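Local coordinates for proteasome chaperone 4 (Saccharomyces cerevisiae, PDB 2Z5B), which pairs with IRC25 as a heterodimeric chaperone that binds proteasome precursors and helps the alpha-ring of the 20S proteasome form, at residues A28-D33 with I39-V44; A65-R70 with I106-F111; R101-I106 with K139-L144. One frame throughout, in Å; residues are numbered along the deposited sequence.

Contact 1: residues A28-D33 with I39-V44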
loop_
_atom_site.group_PDB
_atom_site.type_symbol
_atom_site.label_atom_id
_atom_site.label_comp_id
_atom_site.label_asym_id
_atom_site.label_seq_id
_atom_site.Cartn_x
_atom_site.Cartn_y
_atom_site.Cartn_z
ATOM N N ALA A 28 1.019 -9.489 5.527
ATOM C CA ALA A 28 -0.257 -9.699 4.844
ATOM C C ALA A 28 -1.351 -8.962 5.595
ATOM O O ALA A 28 -1.450 -9.094 6.824
ATOM C CB ALA A 28 -0.593 -11.202 4.785
ATOM N N THR A 29 -2.161 -8.191 4.872
ATOM C CA THR A 29 -3.364 -7.600 5.451
ATOM C C THR A 29 -4.570 -8.369 4.922
ATOM O O THR A 29 -4.748 -8.506 3.709
ATOM C CB THR A 29 -3.498 -6.111 5.141
ATOM O OG1 THR A 29 -2.306 -5.429 5.556
ATOM C CG2 THR A 29 -4.759 -5.524 5.839
ATOM N N LEU A 30 -5.376 -8.871 5.856
ATOM C CA LEU A 30 -6.384 -9.881 5.587
ATOM C C LEU A 30 -7.721 -9.553 6.250
ATOM O O LEU A 30 -7.735 -8.961 7.339
ATOM C CB LEU A 30 -5.902 -11.241 6.126
ATOM C CG LEU A 30 -4.574 -11.813 5.617
ATOM C CD1 LEU A 30 -4.169 -13.036 6.404
ATOM C CD2 LEU A 30 -4.688 -12.155 4.126
ATOM N N PRO A 31 -8.843 -9.927 5.602
ATOM C CA PRO A 31 -10.144 -9.914 6.289
ATOM C C PRO A 31 -10.069 -10.805 7.517
ATOM O O PRO A 31 -9.521 -11.912 7.437
ATOM C CB PRO A 31 -11.099 -10.539 5.259
ATOM C CG PRO A 31 -10.217 -11.219 4.257
ATOM C CD PRO A 31 -8.970 -10.388 4.209
ATOM N N ALA A 32 -10.587 -10.318 8.643
ATOM C CA ALA A 32 -10.588 -11.090 9.892
ATOM C C ALA A 32 -11.637 -12.192 9.841
ATOM O O ALA A 32 -11.481 -13.249 10.469
ATOM C CB ALA A 32 -10.841 -10.187 11.068
ATOM N N ASP A 33 -12.696 -11.922 9.079
ATOM C CA ASP A 33 -13.825 -12.823 8.902
ATOM C C ASP A 33 -13.929 -13.112 7.419
ATOM O O ASP A 33 -14.004 -12.189 6.610
ATOM C CB ASP A 33 -15.112 -12.158 9.403
ATOM C CG ASP A 33 -15.422 -10.838 8.681
ATOM O OD1 ASP A 33 -16.613 -10.594 8.397
ATOM O OD2 ASP A 33 -14.482 -10.046 8.392
ATOM N N ILE A 39 -13.521 -7.213 1.102
ATOM C CA ILE A 39 -12.285 -6.770 1.732
ATOM C C ILE A 39 -11.089 -7.372 0.982
ATOM O O ILE A 39 -10.994 -8.590 0.868
ATOM C CB ILE A 39 -12.252 -7.132 3.236
ATOM C CG1 ILE A 39 -13.327 -6.331 3.995
ATOM C CG2 ILE A 39 -10.854 -6.891 3.825
ATOM C CD1 ILE A 39 -13.570 -6.791 5.424
ATOM N N PRO A 40 -10.200 -6.513 0.452
ATOM C CA PRO A 40 -9.036 -6.973 -0.307
ATOM C C PRO A 40 -7.962 -7.605 0.551
ATOM O O PRO A 40 -7.818 -7.256 1.715
ATOM C CB PRO A 40 -8.472 -5.683 -0.923
ATOM C CG PRO A 40 -9.504 -4.631 -0.676
ATOM C CD PRO A 40 -10.261 -5.044 0.514
ATOM N N ILE A 41 -7.198 -8.522 -0.040
ATOM C CA ILE A 41 -5.964 -9.002 0.578
ATOM C C ILE A 41 -4.869 -8.082 0.063
ATOM O O ILE A 41 -4.861 -7.719 -1.116
ATOM C CB ILE A 41 -5.662 -10.465 0.170
ATOM C CG1 ILE A 41 -6.628 -11.424 0.864
ATOM C CG2 ILE A 41 -4.228 -10.874 0.508
ATOM C CD1 ILE A 41 -6.680 -12.783 0.212
ATOM N N SER A 42 -3.980 -7.654 0.959
ATOM C CA SER A 42 -2.732 -7.009 0.561
ATOM C C SER A 42 -1.591 -7.900 1.019
ATOM O O SER A 42 -1.567 -8.336 2.175
ATOM C CB SER A 42 -2.572 -5.648 1.233
ATOM O OG SER A 42 -3.559 -4.745 0.789
ATOM N N LEU A 43 -0.656 -8.179 0.128
ATOM C CA LEU A 43 0.496 -9.003 0.479
ATOM C C LEU A 43 1.757 -8.266 0.136
ATOM O O LEU A 43 1.903 -7.753 -0.984
ATOM C CB LEU A 43 0.453 -10.368 -0.229
ATOM C CG LEU A 43 1.698 -11.257 -0.080
ATOM C CD1 LEU A 43 1.850 -11.712 1.363
ATOM C CD2 LEU A 43 1.628 -12.465 -0.981
ATOM N N VAL A 44 2.647 -8.150 1.118
ATOM C CA VAL A 44 4.019 -7.711 0.843
ATOM C C VAL A 44 4.896 -8.956 1.015
ATOM O O VAL A 44 4.826 -9.642 2.053
ATOM C CB VAL A 44 4.485 -6.571 1.778
ATOM C CG1 VAL A 44 5.894 -6.106 1.400
ATOM C CG2 VAL A 44 3.495 -5.397 1.716
#
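T29 and S42 grip each other through two backbone hydrogen bonds, a hydrogen-bonded pair of the antiparallel beta hairpin made by strands 24-31 and 41-47. T29 N reaches S42 O at 2.8 Å, and S42 N returns the bond to T29 O at 3.0 Å. Each carbonyl also meets an alpha hydrogen: A28 CA lies 3.3 Å from S42 O, and I41 CA approaches T29 O similarly. A28 and L43 follow as a non-hydrogen-bonded pair. Nearer the turn, L30 CD2 rests against both branches of I41, 3.9 Å from CG1 and from CG2, and P31 CB packs on I39 CG2 at 3.9 Å where the two side chains pass in opposite directions.

The next shell differs on the two faces. I41 and L43 lie under helix 94-111 through I107, whereas T29 and S42 look toward the partner chain YLR021W. T29 keeps OG1 beside its backbone N (chi1 -55°), with CG2 anti to that nitrogen, and the amide of Q41 of the partner chain bonds both hydroxyls, NE2 with T29 OG1 and OE1 with S42 OG.

Contact 2: residues A65-R70 with I106-F111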
loop_
_atom_site.group_PDB
_atom_site.type_symbol
_atom_site.label_atom_id
_atom_site.label_comp_id
_atom_site.label_asym_id
_atom_site.label_seq_id
_atom_site.Cartn_x
_atom_site.Cartn_y
_atom_site.Cartn_z
ATOM N N ALA A 65 -5.207 -7.202 -8.527
ATOM C CA ALA A 65 -6.176 -8.048 -9.243
ATOM C C ALA A 65 -7.510 -8.148 -8.513
ATOM O O ALA A 65 -7.578 -7.984 -7.297
ATOM C CB ALA A 65 -5.618 -9.436 -9.497
ATOM N N ILE A 66 -8.568 -8.429 -9.269
ATOM C CA ILE A 66 -9.914 -8.515 -8.739
ATOM C C ILE A 66 -10.735 -9.422 -9.682
ATOM O O ILE A 66 -10.503 -9.409 -10.897
ATOM C CB ILE A 66 -10.541 -7.067 -8.576
ATOM C CG1 ILE A 66 -11.939 -7.115 -7.926
ATOM C CG2 ILE A 66 -10.548 -6.301 -9.907
ATOM C CD1 ILE A 66 -12.490 -5.756 -7.494
ATOM N N PRO A 67 -11.653 -10.245 -9.124
ATOM C CA PRO A 67 -12.541 -11.017 -9.995
ATOM C C PRO A 67 -13.373 -10.058 -10.843
ATOM O O PRO A 67 -13.881 -9.069 -10.317
ATOM C CB PRO A 67 -13.428 -11.784 -9.010
ATOM C CG PRO A 67 -12.653 -11.794 -7.704
ATOM C CD PRO A 67 -11.928 -10.492 -7.695
ATOM N N LEU A 68 -13.476 -10.327 -12.145
ATOM C CA LEU A 68 -14.219 -9.436 -13.050
ATOM C C LEU A 68 -15.738 -9.550 -12.850
ATOM O O LEU A 68 -16.438 -8.543 -12.870
ATOM C CB LEU A 68 -13.834 -9.695 -14.519
ATOM C CG LEU A 68 -14.129 -8.750 -15.712
ATOM C CD1 LEU A 68 -15.602 -8.355 -15.872
ATOM C CD2 LEU A 68 -13.267 -7.493 -15.726
ATOM N N MET A 69 -16.236 -10.765 -12.630
ATOM C CA MET A 69 -17.687 -11.023 -12.630
ATOM C C MET A 69 -18.298 -11.323 -11.252
ATOM O O MET A 69 -17.837 -10.809 -10.233
ATOM C CB MET A 69 -18.033 -12.137 -13.631
ATOM C CG MET A 69 -17.779 -11.765 -15.095
ATOM S SD MET A 69 -17.547 -13.191 -16.187
ATOM C CE MET A 69 -16.460 -14.220 -15.183
ATOM N N ARG A 70 -19.339 -12.159 -11.250
ATOM C CA ARG A 70 -20.127 -12.530 -10.061
ATOM C C ARG A 70 -21.172 -11.471 -9.720
ATOM O O ARG A 70 -22.334 -11.576 -10.126
ATOM C CB ARG A 70 -19.258 -12.853 -8.835
ATOM C CG ARG A 70 -18.344 -14.067 -8.987
ATOM C CD ARG A 70 -16.877 -13.653 -9.046
ATOM N NE ARG A 70 -16.004 -14.780 -9.364
ATOM C CZ ARG A 70 -15.339 -14.932 -10.508
ATOM N NH1 ARG A 70 -15.415 -14.020 -11.477
ATOM N NH2 ARG A 70 -14.583 -16.007 -10.679
ATOM N N ILE A 106 -3.361 -15.181 -8.957
ATOM C CA ILE A 106 -3.672 -16.473 -8.350
ATOM C C ILE A 106 -4.348 -16.318 -6.968
ATOM O O ILE A 106 -5.303 -17.048 -6.647
ATOM C CB ILE A 106 -2.433 -17.407 -8.281
ATOM C CG1 ILE A 106 -2.001 -17.810 -9.695
ATOM C CG2 ILE A 106 -2.763 -18.690 -7.504
ATOM C CD1 ILE A 106 -0.504 -18.046 -9.845
ATOM N N ILE A 107 -3.878 -15.365 -6.165
ATOM C CA ILE A 107 -4.520 -15.109 -4.872
ATOM C C ILE A 107 -5.974 -14.681 -5.068
ATOM O O ILE A 107 -6.869 -15.205 -4.407
ATOM C CB ILE A 107 -3.755 -14.079 -4.011
ATOM C CG1 ILE A 107 -2.388 -14.634 -3.603
ATOM C CG2 ILE A 107 -4.559 -13.716 -2.759
ATOM C CD1 ILE A 107 -1.459 -13.606 -2.989
ATOM N N SER A 108 -6.202 -13.749 -5.990
ATOM C CA SER A 108 -7.547 -13.255 -6.262
ATOM C C SER A 108 -8.473 -14.389 -6.730
ATOM O O SER A 108 -9.601 -14.508 -6.254
ATOM C CB SER A 108 -7.493 -12.125 -7.282
ATOM O OG SER A 108 -8.776 -11.560 -7.459
ATOM N N GLU A 109 -7.990 -15.221 -7.652
ATOM C CA GLU A 109 -8.733 -16.416 -8.070
ATOM C C GLU A 109 -8.986 -17.345 -6.886
ATOM O O GLU A 109 -10.122 -17.765 -6.642
ATOM C CB GLU A 109 -7.991 -17.158 -9.191
ATOM C CG GLU A 109 -8.093 -16.472 -10.532
ATOM C CD GLU A 109 -7.189 -17.063 -11.602
ATOM O OE1 GLU A 109 -5.946 -16.987 -11.445
ATOM O OE2 GLU A 109 -7.733 -17.572 -12.617
ATOM N N ARG A 110 -7.932 -17.647 -6.135
ATOM C CA ARG A 110 -8.024 -18.626 -5.069
ATOM C C ARG A 110 -9.066 -18.237 -4.029
ATOM O O ARG A 110 -9.806 -19.085 -3.534
ATOM C CB ARG A 110 -6.648 -18.861 -4.428
ATOM C CG ARG A 110 -6.600 -19.964 -3.370
ATOM C CD ARG A 110 -7.195 -21.294 -3.864
ATOM N NE ARG A 110 -7.164 -22.332 -2.831
ATOM C CZ ARG A 110 -8.001 -22.408 -1.797
ATOM N NH1 ARG A 110 -8.951 -21.498 -1.625
ATOM N NH2 ARG A 110 -7.879 -23.398 -0.919
ATOM N N PHE A 111 -9.147 -16.947 -3.720
ATOM C CA PHE A 111 -9.959 -16.519 -2.594
ATOM C C PHE A 111 -11.146 -15.661 -2.974
ATOM O O PHE A 111 -11.900 -15.232 -2.105
ATOM C CB PHE A 111 -9.074 -15.861 -1.532
ATOM C CG PHE A 111 -8.007 -16.777 -1.015
ATOM C CD1 PHE A 111 -8.336 -17.849 -0.174
ATOM C CD2 PHE A 111 -6.683 -16.600 -1.393
ATOM C CE1 PHE A 111 -7.357 -18.710 0.288
ATOM C CE2 PHE A 111 -5.700 -17.456 -0.937
ATOM C CZ PHE A 111 -6.034 -18.510 -0.090
#
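S108 meets A65, I66 and P67 as the one helical residue that carries this contact, and its small side chain is consistent with the close approach of the helix to the strand beneath it. Strand 65-67 and helix 106-111 run nearly alongside, 27° apart with their axes 7.4 Å from each other at closest approach. The order of elements explains this direction: helix 94-111 is the connection of a beta-alpha-beta crossover between parallel strands 83-87 and 115-121, and strand 58-67, antiparallel to both, lies between them in the sheet.

The side chain of S108 does two things at once. Its CB sits opposite A65 CB at 4.0 Å, methyl against methylene. Its OG, anti to the backbone N (chi1 -175°), leans toward the P67 end of the strand to lie 3.5 Å from I66 CA and 3.3 Å from P67 CD. I66 sends its own side chain away from the helix, so that its backbone carbon faces the hydroxyl. The ring of P67 comes to OG with its CD corner, and CG stands farther off at 3.9 Å. Beyond the strand's end the chain turns back and lays the guanidinium of R70 against P67, whose CB stands 3.6 Å above the guanidinium plane, displaced toward its rim.

No hydrogen bond crosses the contact. S108 OG is bonded to R113 O, in the loop that follows its own helix, while the A65 and I66 backbones bond to C115 and V84 of the flanking strands. With these polar groups engaged elsewhere, the hydroxyl meets the strand through C-H groups of carbons bonded to nitrogen; their slight positive polarisation probably makes the close approach mildly favourable, and the joint otherwise rests on van der Waals packing.

Contact 3: residues R101-I106 with K139-L144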
loop_
_atom_site.group_PDB
_atom_site.type_symbol
_atom_site.label_atom_id
_atom_site.label_comp_id
_atom_site.label_asym_id
_atom_site.label_seq_id
_atom_site.Cartn_x
_atom_site.Cartn_y
_atom_site.Cartn_z
ATOM N N ARG A 101 2.514 -10.316 -10.749
ATOM C CA ARG A 101 1.304 -10.574 -11.540
ATOM C C ARG A 101 0.685 -11.899 -11.171
ATOM O O ARG A 101 -0.494 -11.948 -10.858
ATOM C CB ARG A 101 1.600 -10.556 -13.045
ATOM C CG ARG A 101 0.382 -10.908 -13.911
ATOM C CD ARG A 101 0.722 -10.694 -15.392
ATOM N NE ARG A 101 1.956 -11.395 -15.801
ATOM C CZ ARG A 101 2.032 -12.661 -16.208
ATOM N NH1 ARG A 101 0.952 -13.440 -16.273
ATOM N NH2 ARG A 101 3.206 -13.156 -16.558
ATOM N N HIS A 102 1.481 -12.970 -11.223
ATOM C CA HIS A 102 1.002 -14.302 -10.851
ATOM C C HIS A 102 0.481 -14.352 -9.431
ATOM O O HIS A 102 -0.583 -14.923 -9.184
ATOM C CB HIS A 102 2.094 -15.357 -11.018
ATOM C CG HIS A 102 2.368 -15.718 -12.445
ATOM N ND1 HIS A 102 3.618 -16.073 -12.893
ATOM C CD2 HIS A 102 1.552 -15.766 -13.526
ATOM C CE1 HIS A 102 3.570 -16.320 -14.192
ATOM N NE2 HIS A 102 2.326 -16.144 -14.601
ATOM N N MET A 103 1.240 -13.766 -8.504
ATOM C CA MET A 103 0.828 -13.732 -7.102
ATOM C C MET A 103 -0.536 -13.104 -6.922
ATOM O O MET A 103 -1.422 -13.713 -6.344
ATOM C CB MET A 103 1.867 -13.016 -6.233
ATOM C CG MET A 103 1.638 -13.184 -4.738
ATOM S SD MET A 103 1.888 -14.875 -4.172
ATOM C CE MET A 103 3.678 -14.926 -4.154
ATOM N N ALA A 104 -0.713 -11.893 -7.427
ATOM C CA ALA A 104 -1.969 -11.185 -7.254
ATOM C C ALA A 104 -3.104 -11.939 -7.936
ATOM O O ALA A 104 -4.153 -12.108 -7.346
ATOM C CB ALA A 104 -1.862 -9.771 -7.787
ATOM N N THR A 105 -2.876 -12.376 -9.173
ATOM C CA THR A 105 -3.915 -13.037 -9.966
ATOM C C THR A 105 -4.334 -14.368 -9.357
ATOM O O THR A 105 -5.522 -14.651 -9.238
ATOM C CB THR A 105 -3.472 -13.234 -11.443
ATOM O OG1 THR A 105 -3.032 -11.977 -11.977
ATOM C CG2 THR A 105 -4.667 -13.679 -12.307
ATOM N N ILE A 106 -3.361 -15.181 -8.957
ATOM C CA ILE A 106 -3.672 -16.473 -8.350
ATOM C C ILE A 106 -4.348 -16.318 -6.968
ATOM O O ILE A 106 -5.303 -17.048 -6.647
ATOM C CB ILE A 106 -2.433 -17.407 -8.281
ATOM C CG1 ILE A 106 -2.001 -17.810 -9.695
ATOM C CG2 ILE A 106 -2.763 -18.690 -7.504
ATOM C CD1 ILE A 106 -0.504 -18.046 -9.845
ATOM N N LYS A 139 3.094 -21.133 -4.224
ATOM C CA LYS A 139 2.387 -22.123 -3.379
ATOM C C LYS A 139 2.544 -21.872 -1.883
ATOM O O LYS A 139 1.589 -22.022 -1.118
ATOM C CB LYS A 139 2.766 -23.568 -3.754
ATOM C CG LYS A 139 4.134 -24.056 -3.286
ATOM C CD LYS A 139 3.992 -25.013 -2.086
ATOM C CE LYS A 139 5.172 -25.975 -1.995
ATOM N NZ LYS A 139 5.068 -26.933 -0.840
ATOM N N LYS A 140 3.733 -21.458 -1.459
ATOM C CA LYS A 140 3.937 -21.180 -0.042
ATOM C C LYS A 140 3.100 -19.998 0.416
ATOM O O LYS A 140 2.621 -19.979 1.547
ATOM C CB LYS A 140 5.414 -20.949 0.298
ATOM C CG LYS A 140 6.315 -22.212 0.159
ATOM C CD LYS A 140 5.846 -23.429 0.973
ATOM C CE LYS A 140 6.553 -23.508 2.322
ATOM N NZ LYS A 140 6.348 -24.826 3.019
ATOM N N CYS A 141 2.915 -19.020 -0.466
ATOM C CA CYS A 141 2.094 -17.861 -0.114
ATOM C C CYS A 141 0.620 -18.227 -0.081
ATOM O O CYS A 141 -0.108 -17.772 0.786
ATOM C CB CYS A 141 2.368 -16.676 -1.041
ATOM S SG CYS A 141 3.962 -15.852 -0.711
ATOM N N LEU A 142 0.186 -19.057 -1.022
ATOM C CA LEU A 142 -1.178 -19.591 -1.004
ATOM C C LEU A 142 -1.476 -20.399 0.261
ATOM O O LEU A 142 -2.525 -20.230 0.894
ATOM C CB LEU A 142 -1.407 -20.477 -2.227
ATOM C CG LEU A 142 -1.701 -19.778 -3.546
ATOM C CD1 LEU A 142 -2.102 -20.822 -4.560
ATOM C CD2 LEU A 142 -2.828 -18.752 -3.359
ATOM N N ASP A 143 -0.557 -21.299 0.598
ATOM C CA ASP A 143 -0.622 -22.082 1.824
ATOM C C ASP A 143 -0.770 -21.240 3.080
ATOM O O ASP A 143 -1.632 -21.500 3.920
ATOM C CB ASP A 143 0.633 -22.923 1.943
ATOM C CG ASP A 143 0.401 -24.330 1.545
ATOM O OD1 ASP A 143 -0.176 -24.553 0.452
ATOM O OD2 ASP A 143 0.770 -25.215 2.351
ATOM N N LEU A 144 0.084 -20.234 3.204
ATOM C CA LEU A 144 0.033 -19.334 4.337
ATOM C C LEU A 144 -1.333 -18.665 4.438
ATOM O O LEU A 144 -1.949 -18.680 5.497
ATOM C CB LEU A 144 1.149 -18.288 4.221
ATOM C CG LEU A 144 1.183 -17.217 5.307
ATOM C CD1 LEU A 144 1.398 -17.859 6.687
ATOM C CD2 LEU A 144 2.293 -16.237 5.000
#
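Two helical segments, 101-106 of helix 94-111 and 139-144 of helix 134-149, stand side by side with their nearest alpha carbons, those of M103 and C141, 8.2 Å apart. The alpha carbons of I106 and L142 follow at 8.4 Å. Only side chains meet between the two segments, and the spacing is bridged by two pairs of them.

M103 spans the inner part of the gap with a folded thioether. Its CG is anti to the backbone N (chi1 -169°), and further bends at chi2 and chi3 bring SD and CE against C141. M103 SD lies 3.6 Å from C141 CB, and M103 CE touches C141 SG at the same distance, so that both ends of the short cysteine side chain are met by the methionine tip. This pair is buried, with L43 of strand 41-47 touching both residues from the sheet, and M103 also packs on I137 and L138 from the preceding turn of helix 134-149. Nearer the surface, the branch methyl I106 CG2 approaches L142 CD1 at 3.7 Å and L142 CD2 at 4.1 Å; it rests against the isopropyl end of L142, nearer CD1 than CD2, and the two side chains cross at about a right angle. I106 touches L138 as well.

Apolar contact between two neighbouring helices, sealed below by strand residues such as L43 and V45, is typical of a two-layer alpha/beta sandwich, in which both helices cover the same face of one mixed sheet.

Overall arrangement
The three contacts build one layered unit from the sheet outward. Contact 1 joins two neighbouring strands, contact 2 sets helix 94-111 on another strand of the same sheet, and contact 3 ties that helix to helix 134-149; their centres lie 12 to 13 Å apart. Strand 41-47 links all three: I41 CD1 meets I107 CG2 of contact 2 at 3.8 Å, and L43 CD2 meets M103 CG of contact 3 at 3.8 Å. Contacts 2 and 3 share I106, and F111 CE2 lies 4.0 Å from L142 CD2. Of the three, contact 1 alone is touched by the partner chain YLR021W, which meets the sheet face turned from the helices.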